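Local coordinates for Sel1 repeat family protein (Pseudomonas aeruginosa, PDB 6LCH) that probably serves as an immunity protein that protects the bacterium against its own type VI secretion effector PldB, and is built from Sel1-like helical repeats, at residues Asp21-Ala24 / Asp25-Arg29; Lys148-Asp151 / Leu152-Tyr156; Phe246-Leu249 / Ile250-Tyr253. One frame throughout, in Å; residues are numbered along the deposited sequence.

Contact 1: Asp21-Ala24 / Asp25-Arg29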
ATOM      1  N   ASP A  21     -11.485  10.887 -15.826  1.00 15.36           N
ATOM      2  CA  ASP A  21     -12.171  12.096 -16.270  1.00 13.99           C
ATOM      3  C   ASP A  21     -11.457  13.333 -15.737  1.00 11.04           C
ATOM      4  O   ASP A  21     -11.181  13.411 -14.536  1.00 13.16           O
ATOM      5  CB  ASP A  21     -13.625  12.099 -15.810  1.00 12.65           C
ATOM      6  CG  ASP A  21     -14.336  13.392 -16.158  1.00 14.04           C
ATOM      7  OD1 ASP A  21     -14.677  13.573 -17.347  1.00 12.71           O
ATOM      8  OD2 ASP A  21     -14.536  14.231 -15.252  1.00 10.29           O
ATOM      9  N   PRO A  22     -11.131  14.308 -16.591  1.00 14.36           N
ATOM     10  CA  PRO A  22     -10.452  15.523 -16.089  1.00 12.65           C
ATOM     11  C   PRO A  22     -11.277  16.359 -15.118  1.00 11.06           C
ATOM     12  O   PRO A  22     -10.757  16.749 -14.061  1.00  9.90           O
ATOM     13  CB  PRO A  22     -10.128  16.284 -17.383  1.00 10.10           C
ATOM     14  CG  PRO A  22      -9.976  15.199 -18.409  1.00 15.10           C
ATOM     15  CD  PRO A  22     -11.013  14.170 -18.054  1.00 11.26           C
ATOM     16  N   GLN A  23     -12.538  16.672 -15.446  1.00  8.55           N
ATOM     17  CA  GLN A  23     -13.378  17.436 -14.521  1.00  8.07           C
ATOM     18  C   GLN A  23     -13.495  16.752 -13.164  1.00  8.09           C
ATOM     19  O   GLN A  23     -13.438  17.412 -12.118  1.00  6.49           O
ATOM     20  CB  GLN A  23     -14.779  17.649 -15.105  1.00  8.99           C
ATOM     21  CG  GLN A  23     -15.749  18.262 -14.083  1.00  8.10           C
ATOM     22  CD  GLN A  23     -17.194  18.390 -14.573  1.00 12.75           C
ATOM     23  OE1 GLN A  23     -17.775  17.461 -15.125  1.00  7.89           O
ATOM     24  NE2 GLN A  23     -17.761  19.588 -14.411  1.00 13.19           N
ATOM     25  N   ALA A  24     -13.684  15.430 -13.164  1.00  9.39           N
ATOM     26  CA  ALA A  24     -13.877  14.715 -11.908  1.00  7.19           C
ATOM     27  C   ALA A  24     -12.580  14.625 -11.117  1.00  7.21           C
ATOM     28  O   ALA A  24     -12.589  14.757  -9.888  1.00  6.81           O
ATOM     29  CB  ALA A  24     -14.445  13.322 -12.182  1.00  7.63           C
ATOM     30  N   ASP A  25     -11.454  14.413 -11.802  1.00  7.15           N
ATOM     31  CA  ASP A  25     -10.178  14.293 -11.106  1.00  7.86           C
ATOM     32  C   ASP A  25      -9.792  15.593 -10.413  1.00  7.38           C
ATOM     33  O   ASP A  25      -9.094  15.570  -9.393  1.00  6.44           O
ATOM     34  CB  ASP A  25      -9.083  13.867 -12.084  1.00  8.03           C
ATOM     35  CG  ASP A  25      -7.800  13.461 -11.383  1.00 10.77           C
ATOM     36  OD1 ASP A  25      -7.792  12.407 -10.716  1.00  8.02           O
ATOM     37  OD2 ASP A  25      -6.799  14.191 -11.510  1.00 11.82           O
ATOM     38  N   ALA A  26     -10.232  16.731 -10.951  1.00  7.02           N
ATOM     39  CA  ALA A  26      -9.990  18.007 -10.287  1.00  6.85           C
ATOM     40  C   ALA A  26     -10.776  18.105  -8.987  1.00  5.75           C
ATOM     41  O   ALA A  26     -10.249  18.571  -7.971  1.00  6.18           O
ATOM     42  CB  ALA A  26     -10.343  19.161 -11.228  1.00  7.77           C
ATOM     43  N   TRP A  27     -12.040  17.672  -8.999  1.00  4.00           N
ATOM     44  CA  TRP A  27     -12.803  17.603  -7.757  1.00  7.41           C
ATOM     45  C   TRP A  27     -12.123  16.688  -6.754  1.00  6.41           C
ATOM     46  O   TRP A  27     -12.033  17.008  -5.562  1.00  5.97           O
ATOM     47  CB  TRP A  27     -14.215  17.085  -8.024  1.00  8.30           C
ATOM     48  CG  TRP A  27     -15.083  17.991  -8.794  1.00  8.14           C
ATOM     49  CD1 TRP A  27     -15.044  19.354  -8.815  1.00  9.55           C
ATOM     50  CD2 TRP A  27     -16.147  17.602  -9.660  1.00  7.27           C
ATOM     51  NE1 TRP A  27     -16.020  19.838  -9.653  1.00 11.65           N
ATOM     52  CE2 TRP A  27     -16.709  18.779 -10.186  1.00  8.59           C
ATOM     53  CE3 TRP A  27     -16.675  16.367 -10.051  1.00  8.96           C
ATOM     54  CZ2 TRP A  27     -17.776  18.761 -11.072  1.00  8.25           C
ATOM     55  CZ3 TRP A  27     -17.731  16.350 -10.930  1.00  9.88           C
ATOM     56  CH2 TRP A  27     -18.271  17.539 -11.434  1.00  9.62           C
ATOM     57  N   TYR A  28     -11.650  15.537  -7.227  1.00  7.30           N
ATOM     58  CA  TYR A  28     -11.061  14.536  -6.348  1.00  6.20           C
ATOM     59  C   TYR A  28      -9.788  15.055  -5.696  1.00  5.73           C
ATOM     60  O   TYR A  28      -9.589  14.897  -4.485  1.00  6.35           O
ATOM     61  CB  TYR A  28     -10.779  13.266  -7.147  1.00  6.88           C
ATOM     62  CG  TYR A  28      -9.742  12.368  -6.525  1.00  6.11           C
ATOM     63  CD1 TYR A  28      -8.435  12.352  -6.998  1.00  6.37           C
ATOM     64  CD2 TYR A  28     -10.069  11.530  -5.471  1.00  5.78           C
ATOM     65  CE1 TYR A  28      -7.488  11.529  -6.437  1.00  5.37           C
ATOM     66  CE2 TYR A  28      -9.124  10.709  -4.896  1.00  5.23           C
ATOM     67  CZ  TYR A  28      -7.837  10.713  -5.385  1.00  4.30           C
ATOM     68  OH  TYR A  28      -6.896   9.889  -4.819  1.00  4.78           O
ATOM     69  N   ARG A  29      -8.908  15.672  -6.489  1.00  5.18           N
ATOM     70  CA  ARG A  29      -7.639  16.159  -5.958  1.00 10.44           C
ATOM     71  C   ARG A  29      -7.829  17.340  -5.008  1.00  8.48           C
ATOM     72  O   ARG A  29      -7.038  17.509  -4.073  1.00 11.22           O
ATOM     73  CB  ARG A  29      -6.703  16.534  -7.105  1.00  9.97           C
ATOM     74  CG  ARG A  29      -6.018  15.344  -7.750  1.00  9.65           C
ATOM     75  CD  ARG A  29      -5.045  15.772  -8.839  1.00 13.84           C
ATOM     76  NE  ARG A  29      -5.724  16.088 -10.095  1.00 13.36           N
ATOM     77  CZ  ARG A  29      -5.849  17.315 -10.590  1.00 14.94           C
ATOM     78  NH1 ARG A  29      -5.338  18.354  -9.939  1.00 16.35           N
ATOM     79  NH2 ARG A  29      -6.482  17.507 -11.738  1.00 13.09           N
TER
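Asp21 O accepts from Asp25 N at 2.9 Å, and the i to i+4 pattern runs on through Ala26 N to Pro22 O and Tyr28 N to Ala24 O; between the last two, Trp27 N to Gln23 O is weak. The side chain of Asp21 closes this first turn of helix 22-34: its OD2 takes the Ala24 N-H at 2.6 Å, met on the anti side of the carboxylate, while the same oxygen pairs with Arg56. Within that turn, Gln23 sends its extended chain up the helix, over the six-membered ring of Trp27. Gln23 CG sits 3.9 Å from the Trp27 ring centroid, a CH-pi contact 21° off the normal, and the amide, tilted 27° from the ring, carries Gln23 NE2 to 3.4 Å from Trp27 CZ2. Lys52 adds a cation-pi contact to the indole. On another side of the helix, Arg29 NE points almost straight at Asp25 OD2 at 2.6 Å (176°), the oxygen lying in the guanidinium plane although it is approached from above the carboxylate plane; Asp25 OD1 is held by His58. An aspartate N-cap followed by proline at N1 is a classic alpha-helix start, here packed on helix 43-55.

Contact 2: Lys148-Asp151 / Leu152-Tyr156; sequences KKKD and LGLAY
Lys149 runs alongside Leu152, both side chains pointing the same way, and its NZ ends 3.7 Å from Leu152 CD2. The lysine chain gets there by bending twice: chi2 is -142° and chi3 58°, which folds the ammonium end back along the leucine instead of carrying it straight off the helix start. What touches is therefore a charged nitrogen against a methyl, with no polar partner in that pairing. Leu152 turns its other methyl, CD1, over a face of the Tyr156 ring, offset toward the rim, one turn further along the helix. Lys150 and Leu154 form the second pair, meeting at an oblique angle, with the lysine CG 3.7 Å from Leu154 CD2. That same methyl also lies 3.1 Å from Lys150 O, a close approach to a carbonyl that is already accepting from Leu154 N at 3.0 Å. Lys149 stands at the N-cap, and its carbonyl takes the Gly153 N-H at 3.2 Å; Asp151 O receives Ala155 N in the same i to i+4 fashion. Lys149 and Leu152 touch Tyr143 of helix 133-146; Lys150 and Leu154 touch Tyr175 of helix 166-178, and Leu154 also reaches Ile144 of helix 133-146, so it bridges the two. Tyr156 OH reaches back to Phe8 N in the N-terminal segment. The chemistry is thus divided: main-chain bonds hold the turn, and the lysines contribute by van der Waals contact. Positive charges on Lys149 at the N-cap and Lys150 just after it would probably be unfavourable beside the positive end of the helix dipole, an effect that the carboxylate of Asp151 may partly offset.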
ATOM      1  N   LYS A 148       1.554 -22.636   4.057  1.00 20.35           N
ATOM      2  CA  LYS A 148       2.956 -22.951   3.794  1.00 23.58           C
ATOM      3  C   LYS A 148       3.291 -22.824   2.318  1.00 21.33           C
ATOM      4  O   LYS A 148       4.092 -23.592   1.781  1.00 23.98           O
ATOM      5  CB  LYS A 148       3.289 -24.343   4.318  1.00 23.59           C
ATOM      6  CG  LYS A 148       3.190 -24.464   5.837  1.00 27.87           C
ATOM      7  CD  LYS A 148       3.579 -23.163   6.532  1.00 23.06           C
ATOM      8  CE  LYS A 148       3.665 -23.341   8.042  1.00 33.00           C
ATOM      9  NZ  LYS A 148       2.481 -24.063   8.590  1.00 31.53           N
ATOM     10  N   LYS A 149       2.685 -21.847   1.644  1.00 20.60           N
ATOM     11  CA  LYS A 149       2.960 -21.575   0.240  1.00 18.86           C
ATOM     12  C   LYS A 149       3.825 -20.326   0.101  1.00 17.23           C
ATOM     13  O   LYS A 149       3.404 -19.335  -0.506  1.00 14.32           O
ATOM     14  CB  LYS A 149       1.653 -21.414  -0.533  1.00 14.86           C
ATOM     15  CG  LYS A 149       0.704 -22.585  -0.380  1.00 16.12           C
ATOM     16  CD  LYS A 149       0.013 -22.867  -1.696  1.00 20.49           C
ATOM     17  CE  LYS A 149       1.035 -23.152  -2.786  1.00 22.22           C
ATOM     18  NZ  LYS A 149       0.497 -22.850  -4.139  1.00 19.00           N
ATOM     19  N   LYS A 150       5.036 -20.377   0.659  1.00 11.83           N
ATOM     20  CA  LYS A 150       5.913 -19.210   0.673  1.00 12.77           C
ATOM     21  C   LYS A 150       6.221 -18.714  -0.736  1.00 14.00           C
ATOM     22  O   LYS A 150       6.289 -17.503  -0.975  1.00  7.91           O
ATOM     23  CB  LYS A 150       7.204 -19.549   1.421  1.00 15.21           C
ATOM     24  CG  LYS A 150       8.421 -18.769   0.961  1.00 17.26           C
ATOM     25  CD  LYS A 150       9.369 -19.653   0.162  1.00 17.48           C
ATOM     26  CE  LYS A 150      10.311 -18.818  -0.691  1.00 17.32           C
ATOM     27  NZ  LYS A 150      11.274 -19.666  -1.452  1.00 18.30           N
ATOM     28  N   ASP A 151       6.402 -19.632  -1.688  1.00 11.66           N
ATOM     29  CA  ASP A 151       6.850 -19.219  -3.014  1.00 13.48           C
ATOM     30  C   ASP A 151       5.761 -18.472  -3.769  1.00  6.91           C
ATOM     31  O   ASP A 151       6.046 -17.496  -4.473  1.00 11.02           O
ATOM     32  CB  ASP A 151       7.304 -20.426  -3.818  1.00 19.03           C
ATOM     33  CG  ASP A 151       7.269 -20.173  -5.307  1.00 20.41           C
ATOM     34  OD1 ASP A 151       6.296 -20.607  -5.962  1.00 22.99           O
ATOM     35  OD2 ASP A 151       8.214 -19.540  -5.823  1.00 26.15           O
ATOM     36  N   LEU A 152       4.511 -18.917  -3.644  1.00  8.96           N
ATOM     37  CA  LEU A 152       3.415 -18.200  -4.283  1.00 11.30           C
ATOM     38  C   LEU A 152       3.254 -16.806  -3.693  1.00  7.29           C
ATOM     39  O   LEU A 152       3.001 -15.839  -4.420  1.00  4.01           O
ATOM     40  CB  LEU A 152       2.119 -18.995  -4.146  1.00 10.83           C
ATOM     41  CG  LEU A 152       0.929 -18.412  -4.905  1.00 10.20           C
ATOM     42  CD1 LEU A 152       1.267 -18.251  -6.377  1.00 12.26           C
ATOM     43  CD2 LEU A 152      -0.290 -19.286  -4.717  1.00 11.72           C
ATOM     44  N   GLY A 153       3.406 -16.682  -2.374  1.00  7.84           N
ATOM     45  CA  GLY A 153       3.258 -15.381  -1.743  1.00  5.94           C
ATOM     46  C   GLY A 153       4.335 -14.399  -2.166  1.00  6.00           C
ATOM     47  O   GLY A 153       4.042 -13.244  -2.491  1.00  5.26           O
ATOM     48  N   LEU A 154       5.594 -14.847  -2.170  1.00  5.86           N
ATOM     49  CA  LEU A 154       6.689 -13.987  -2.611  1.00  5.41           C
ATOM     50  C   LEU A 154       6.512 -13.563  -4.065  1.00  5.70           C
ATOM     51  O   LEU A 154       6.855 -12.435  -4.434  1.00  5.48           O
ATOM     52  CB  LEU A 154       8.034 -14.693  -2.434  1.00  5.60           C
ATOM     53  CG  LEU A 154       8.805 -14.500  -1.120  1.00  7.24           C
ATOM     54  CD1 LEU A 154       8.991 -13.021  -0.802  1.00  4.36           C
ATOM     55  CD2 LEU A 154       8.156 -15.227   0.034  1.00 10.45           C
ATOM     56  N   ALA A 155       5.997 -14.458  -4.910  1.00  5.42           N
ATOM     57  CA  ALA A 155       5.731 -14.085  -6.296  1.00  7.42           C
ATOM     58  C   ALA A 155       4.676 -12.988  -6.371  1.00  4.94           C
ATOM     59  O   ALA A 155       4.874 -11.962  -7.032  1.00  6.06           O
ATOM     60  CB  ALA A 155       5.295 -15.311  -7.099  1.00  7.22           C
ATOM     61  N   TYR A 156       3.540 -13.194  -5.702  1.00  3.67           N
ATOM     62  CA  TYR A 156       2.486 -12.185  -5.706  1.00  3.67           C
ATOM     63  C   TYR A 156       2.963 -10.887  -5.078  1.00  3.89           C
ATOM     64  O   TYR A 156       2.646  -9.799  -5.568  1.00  3.87           O
ATOM     65  CB  TYR A 156       1.257 -12.708  -4.971  1.00  4.63           C
ATOM     66  CG  TYR A 156       0.457 -13.698  -5.780  1.00  6.46           C
ATOM     67  CD1 TYR A 156       0.625 -13.788  -7.152  1.00  5.72           C
ATOM     68  CD2 TYR A 156      -0.463 -14.538  -5.172  1.00  4.31           C
ATOM     69  CE1 TYR A 156      -0.104 -14.692  -7.898  1.00 13.63           C
ATOM     70  CE2 TYR A 156      -1.193 -15.440  -5.905  1.00  7.40           C
ATOM     71  CZ  TYR A 156      -1.010 -15.516  -7.268  1.00  8.54           C
ATOM     72  OH  TYR A 156      -1.741 -16.416  -8.004  1.00  8.52           O
TER

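Contact 3: Phe246-Leu249 / Ile250-Tyr253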
ATOM      1  N   PHE A 246      10.166   9.421  -3.493  1.00 14.96           N
ATOM      2  CA  PHE A 246      11.568   9.764  -3.247  1.00 14.68           C
ATOM      3  C   PHE A 246      12.426   9.017  -4.255  1.00 16.64           C
ATOM      4  O   PHE A 246      13.101   8.035  -3.924  1.00 12.35           O
ATOM      5  CB  PHE A 246      11.953   9.440  -1.802  1.00 12.80           C
ATOM      6  CG  PHE A 246      11.117  10.167  -0.786  1.00 11.33           C
ATOM      7  CD1 PHE A 246       9.926   9.626  -0.330  1.00  9.49           C
ATOM      8  CD2 PHE A 246      11.506  11.408  -0.315  1.00 10.65           C
ATOM      9  CE1 PHE A 246       9.148  10.301   0.583  1.00 12.10           C
ATOM     10  CE2 PHE A 246      10.733  12.089   0.602  1.00 11.70           C
ATOM     11  CZ  PHE A 246       9.553  11.538   1.054  1.00 12.83           C
ATOM     12  N   PRO A 247      12.423   9.465  -5.514  1.00 18.39           N
ATOM     13  CA  PRO A 247      13.076   8.690  -6.582  1.00 16.30           C
ATOM     14  C   PRO A 247      14.595   8.746  -6.560  1.00 15.39           C
ATOM     15  O   PRO A 247      15.228   7.997  -7.316  1.00 17.43           O
ATOM     16  CB  PRO A 247      12.523   9.326  -7.870  1.00 17.07           C
ATOM     17  CG  PRO A 247      11.398  10.235  -7.429  1.00 14.21           C
ATOM     18  CD  PRO A 247      11.741  10.656  -6.041  1.00 14.03           C
ATOM     19  N   ASN A 248      15.201   9.598  -5.736  1.00 16.22           N
ATOM     20  CA  ASN A 248      16.651   9.682  -5.640  1.00 14.64           C
ATOM     21  C   ASN A 248      17.193   9.071  -4.356  1.00 15.12           C
ATOM     22  O   ASN A 248      18.411   9.075  -4.153  1.00 14.93           O
ATOM     23  CB  ASN A 248      17.104  11.143  -5.752  1.00 18.27           C
ATOM     24  CG  ASN A 248      16.807  11.741  -7.118  1.00 19.14           C
ATOM     25  OD1 ASN A 248      17.571  11.558  -8.067  1.00 17.33           O
ATOM     26  ND2 ASN A 248      15.694  12.460  -7.221  1.00 15.43           N
ATOM     27  N   LEU A 249      16.322   8.528  -3.501  1.00 16.79           N
ATOM     28  CA  LEU A 249      16.733   8.052  -2.180  1.00 15.35           C
ATOM     29  C   LEU A 249      17.811   6.979  -2.278  1.00 12.98           C
ATOM     30  O   LEU A 249      18.809   7.016  -1.546  1.00 12.97           O
ATOM     31  CB  LEU A 249      15.510   7.518  -1.430  1.00 15.76           C
ATOM     32  CG  LEU A 249      15.454   7.472   0.103  1.00 17.12           C
ATOM     33  CD1 LEU A 249      15.072   6.078   0.546  1.00 12.40           C
ATOM     34  CD2 LEU A 249      16.752   7.916   0.769  1.00 14.70           C
ATOM     35  N   ILE A 250      17.623   6.007  -3.173  1.00 12.20           N
ATOM     36  CA  ILE A 250      18.577   4.907  -3.287  1.00 16.70           C
ATOM     37  C   ILE A 250      19.956   5.437  -3.657  1.00 16.69           C
ATOM     38  O   ILE A 250      20.972   5.050  -3.066  1.00 17.14           O
ATOM     39  CB  ILE A 250      18.082   3.867  -4.308  1.00 14.03           C
ATOM     40  CG1 ILE A 250      17.087   2.902  -3.662  1.00 14.24           C
ATOM     41  CG2 ILE A 250      19.249   3.090  -4.890  1.00 18.80           C
ATOM     42  CD1 ILE A 250      15.697   3.459  -3.518  1.00 11.99           C
ATOM     43  N   GLU A 251      20.011   6.343  -4.634  1.00 17.98           N
ATOM     44  CA  GLU A 251      21.292   6.866  -5.097  1.00 20.07           C
ATOM     45  C   GLU A 251      21.889   7.864  -4.111  1.00 17.14           C
ATOM     46  O   GLU A 251      23.110   7.898  -3.921  1.00 18.88           O
ATOM     47  CB  GLU A 251      21.122   7.513  -6.472  1.00 20.66           C
ATOM     48  CG  GLU A 251      22.376   8.185  -7.005  1.00 23.92           C
ATOM     49  CD  GLU A 251      22.067   9.408  -7.847  1.00 25.55           C
ATOM     50  OE1 GLU A 251      20.869   9.711  -8.045  1.00 28.21           O
ATOM     51  OE2 GLU A 251      23.022  10.066  -8.311  1.00 29.17           O
ATOM     52  N   ASP A 252      21.047   8.681  -3.471  1.00 16.45           N
ATOM     53  CA  ASP A 252      21.564   9.718  -2.585  1.00 18.04           C
ATOM     54  C   ASP A 252      22.186   9.139  -1.319  1.00 18.41           C
ATOM     55  O   ASP A 252      23.123   9.729  -0.768  1.00 18.02           O
ATOM     56  CB  ASP A 252      20.452  10.701  -2.218  1.00 16.46           C
ATOM     57  CG  ASP A 252      20.131  11.672  -3.342  1.00 19.94           C
ATOM     58  OD1 ASP A 252      19.157  12.437  -3.193  1.00 21.30           O
ATOM     59  OD2 ASP A 252      20.844  11.671  -4.368  1.00 20.51           O
ATOM     60  N   TYR A 253      21.685   8.002  -0.838  1.00 17.29           N
ATOM     61  CA  TYR A 253      22.162   7.398   0.407  1.00 19.86           C
ATOM     62  C   TYR A 253      22.317   5.892   0.236  1.00 18.04           C
ATOM     63  O   TYR A 253      21.455   5.115   0.650  1.00 16.14           O
ATOM     64  CB  TYR A 253      21.208   7.699   1.566  1.00 18.45           C
ATOM     65  CG  TYR A 253      20.962   9.166   1.805  1.00 18.63           C
ATOM     66  CD1 TYR A 253      21.802   9.906   2.627  1.00 19.09           C
ATOM     67  CD2 TYR A 253      19.884   9.812   1.215  1.00 19.57           C
ATOM     68  CE1 TYR A 253      21.578  11.247   2.850  1.00 19.44           C
ATOM     69  CE2 TYR A 253      19.653  11.151   1.433  1.00 18.25           C
ATOM     70  CZ  TYR A 253      20.504  11.864   2.249  1.00 16.71           C
ATOM     71  OH  TYR A 253      20.277  13.203   2.474  1.00 21.28           O
TER
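Leu249 CD2 meets Tyr253 CD2 at 3.7 Å, the two side chains crossing at about a right angle, and the methyl approaches the phenol ring obliquely. Beside this apolar pair, Asp252 folds back over the preceding turn: its CG lies anti to the carbonyl carbon (chi1 -76°), which carries OD1 to 3.5 Å from Asn248 CB. Asn248 and Glu251 run side by side, their amide and carboxylate planes 47° apart, with Asn248 OD1 and Glu251 OE1 separated by 3.8 Å. Behind these side chains the backbone supplies the grip. Asn248 O receives Asp252 N at 2.8 Å, and Leu249 O receives Tyr253 N at 3.1 Å. The turn before them is closed by Leu249 N to Phe246 O at 3.3 Å. Further out, Leu249 reaches Val194 of helix 183-195 and Tyr231 and Ile234 of helix 225-240, while Gln191 NE2 donates to Tyr253 O just beyond the helix end. Phe246 turns to Ile234 and Leu238, and its backbone is bonded to Ser195. A type I beta turn leading straight into a single helical turn, 249-252, is the motif here; its leucine is buried against two longer helices.

How the contacts relate
All three contacts are local turns, in series along the chain: contacts 1 and 2 begin long helices, while contact 3 spans a whole one-turn helix. None touches another: nearest atoms are about 22 Å apart for contacts 1 and 2, about 17 Å for 1 and 3, and about 18 Å for 2 and 3. Contacts 1 and 2 lie on opposite sides of the chain's centre. Contact 1, at the surface, relies on a side-chain cap, a salt bridge and a glutamine chain over an indole. Contact 2, partly buried, sits within a Sel1 repeat range and pairs lysines with leucines. Contact 3, again at the surface, is mostly backbone bonding around one buried leucine.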